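Local coordinates for transcription regulator AmtR (Mycobacterium smegmatis, PDB 5E57), which probably binds cis-regulatory DNA as a TetR-family transcription factor linked to nitrogen regulation, at residues 19-23 and 24-28. Residues are numbered along the deposited sequence; the frame is centred on the assembly and turned at random.
Sequences ELFTT and HGYGS
Tyr-26 sets the CD1-CE1 edge of its ring over one face of Phe-21, where helix 9-23 gives way to the loop leading to helix 31-38. The stack is T-shaped, with ring planes at 76° and CD1 above the middle of the Phe-21 ring; Phe-21 CZ and Tyr-26 CE1 are 3.5 Å apart. Swinging CG anti to the backbone N (chi1 -178°) lays the tyrosine alongside the phenylalanine, both side chains pointing the same way. This is the tightly packed part: Phe-21 also meets Ile-34 and Ile-55, while the hydroxyl of Tyr-26 is held by Asp-53, so the turn is tied to helix 31-38, in the predicted helix-turn-helix, and to helix 52-61, which follows it.

Leu-20 O, in the final turn, collects two backbone N-H groups, from His-24 N at 2.7 Å and Gly-25 N at 2.8 Å. Gly-25 turns the chain away with a positive phi; a CB there would jam against the preceding carbonyl O, so lacking one permits the turn.

The looser side is polar. Exposed His-24 donates from ND1 to Thr-23 OG1 at 3.1 Å, the hydroxyl oxygen lying 23° out of the imidazole plane; Thr-23 also packs on Arg-113 of the second subunit. The hydroxyl spends its one proton on Glu-19 O (2.6 Å) and so receives ND1 through its oxygen, consistent with a proton on ND1, whatever the ring's charge.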
loop_
_atom_site.group_PDB
_atom_site.type_symbol
_atom_site.label_atom_id
_atom_site.label_comp_id
_atom_site.label_asym_id
_atom_site.label_seq_id
_atom_site.Cartn_x
_atom_site.Cartn_y
_atom_site.Cartn_z
ATOM N N GLU A 19 -9.777 -17.119 0.854
ATOM C CA GLU A 19 -10.361 -16.733 2.122
ATOM C C GLU A 19 -9.393 -16.967 3.299
ATOM O O GLU A 19 -9.172 -16.081 4.128
ATOM C CB GLU A 19 -11.675 -17.476 2.363
ATOM C CG GLU A 19 -12.176 -17.232 3.787
ATOM C CD GLU A 19 -13.627 -17.646 4.001
ATOM O OE1 GLU A 19 -14.222 -18.250 3.113
ATOM O OE2 GLU A 19 -14.140 -17.377 5.097
ATOM N N LEU A 20 -8.865 -18.177 3.395
ATOM C CA LEU A 20 -8.061 -18.571 4.522
ATOM C C LEU A 20 -6.760 -17.853 4.443
ATOM O O LEU A 20 -6.218 -17.433 5.479
ATOM C CB LEU A 20 -7.846 -20.087 4.532
ATOM C CG LEU A 20 -9.130 -20.885 4.709
ATOM C CD1 LEU A 20 -9.014 -22.244 4.092
ATOM C CD2 LEU A 20 -9.506 -20.963 6.193
ATOM N N PHE A 21 -6.210 -17.695 3.241
ATOM C CA PHE A 21 -4.909 -17.024 3.211
ATOM C C PHE A 21 -5.050 -15.582 3.616
ATOM O O PHE A 21 -4.144 -15.027 4.254
ATOM C CB PHE A 21 -4.251 -17.041 1.838
ATOM C CG PHE A 21 -3.897 -18.440 1.317
ATOM C CD1 PHE A 21 -3.776 -19.487 2.143
ATOM C CD2 PHE A 21 -3.605 -18.621 -0.012
ATOM C CE1 PHE A 21 -3.443 -20.750 1.672
ATOM C CE2 PHE A 21 -3.283 -19.875 -0.513
ATOM C CZ PHE A 21 -3.203 -20.953 0.340
ATOM N N THR A 22 -6.146 -14.924 3.212
ATOM C CA THR A 22 -6.259 -13.487 3.509
ATOM C C THR A 22 -6.824 -13.211 4.892
ATOM O O THR A 22 -6.621 -12.142 5.422
ATOM C CB THR A 22 -7.152 -12.768 2.528
ATOM O OG1 THR A 22 -8.382 -13.491 2.419
ATOM C CG2 THR A 22 -6.460 -12.700 1.176
ATOM N N THR A 23 -7.541 -14.154 5.469
ATOM C CA THR A 23 -8.131 -13.888 6.774
ATOM C C THR A 23 -7.527 -14.707 7.892
ATOM O O THR A 23 -7.683 -14.324 9.049
ATOM C CB THR A 23 -9.689 -14.065 6.759
ATOM O OG1 THR A 23 -10.029 -15.409 6.468
ATOM C CG2 THR A 23 -10.312 -13.184 5.723
ATOM N N HIS A 24 -6.861 -15.818 7.587
ATOM C CA HIS A 24 -6.131 -16.568 8.623
ATOM C C HIS A 24 -4.594 -16.517 8.421
ATOM O O HIS A 24 -3.859 -16.338 9.357
ATOM C CB HIS A 24 -6.687 -18.009 8.711
ATOM C CG HIS A 24 -8.110 -18.066 9.222
ATOM N ND1 HIS A 24 -9.201 -17.626 8.484
ATOM C CD2 HIS A 24 -8.618 -18.465 10.421
ATOM C CE1 HIS A 24 -10.306 -17.742 9.205
ATOM N NE2 HIS A 24 -9.980 -18.255 10.378
ATOM N N GLY A 25 -4.090 -16.685 7.207
ATOM C CA GLY A 25 -2.672 -16.544 7.004
ATOM C C GLY A 25 -2.245 -17.558 5.969
ATOM O O GLY A 25 -2.934 -18.546 5.750
ATOM N N TYR A 26 -1.101 -17.365 5.358
ATOM C CA TYR A 26 -0.640 -18.352 4.368
ATOM C C TYR A 26 0.067 -19.540 5.008
ATOM O O TYR A 26 -0.399 -20.656 4.875
ATOM C CB TYR A 26 0.288 -17.677 3.337
ATOM C CG TYR A 26 0.715 -18.645 2.297
ATOM C CD1 TYR A 26 -0.193 -19.147 1.421
ATOM C CD2 TYR A 26 2.058 -19.069 2.193
ATOM C CE1 TYR A 26 0.194 -20.040 0.413
ATOM C CE2 TYR A 26 2.443 -19.955 1.202
ATOM C CZ TYR A 26 1.506 -20.463 0.329
ATOM O OH TYR A 26 1.847 -21.395 -0.628
ATOM N N GLY A 27 1.185 -19.293 5.689
ATOM C CA GLY A 27 1.935 -20.317 6.459
ATOM C C GLY A 27 1.084 -21.145 7.413
ATOM O O GLY A 27 1.209 -22.337 7.476
ATOM N N SER A 28 0.175 -20.476 8.103
ATOM C CA SER A 28 -0.810 -21.053 8.986
ATOM C C SER A 28 -1.861 -21.917 8.407
ATOM O O SER A 28 -2.523 -22.570 9.193
ATOM C CB SER A 28 -1.717 -19.925 9.500
ATOM O OG SER A 28 -0.957 -19.188 10.308
#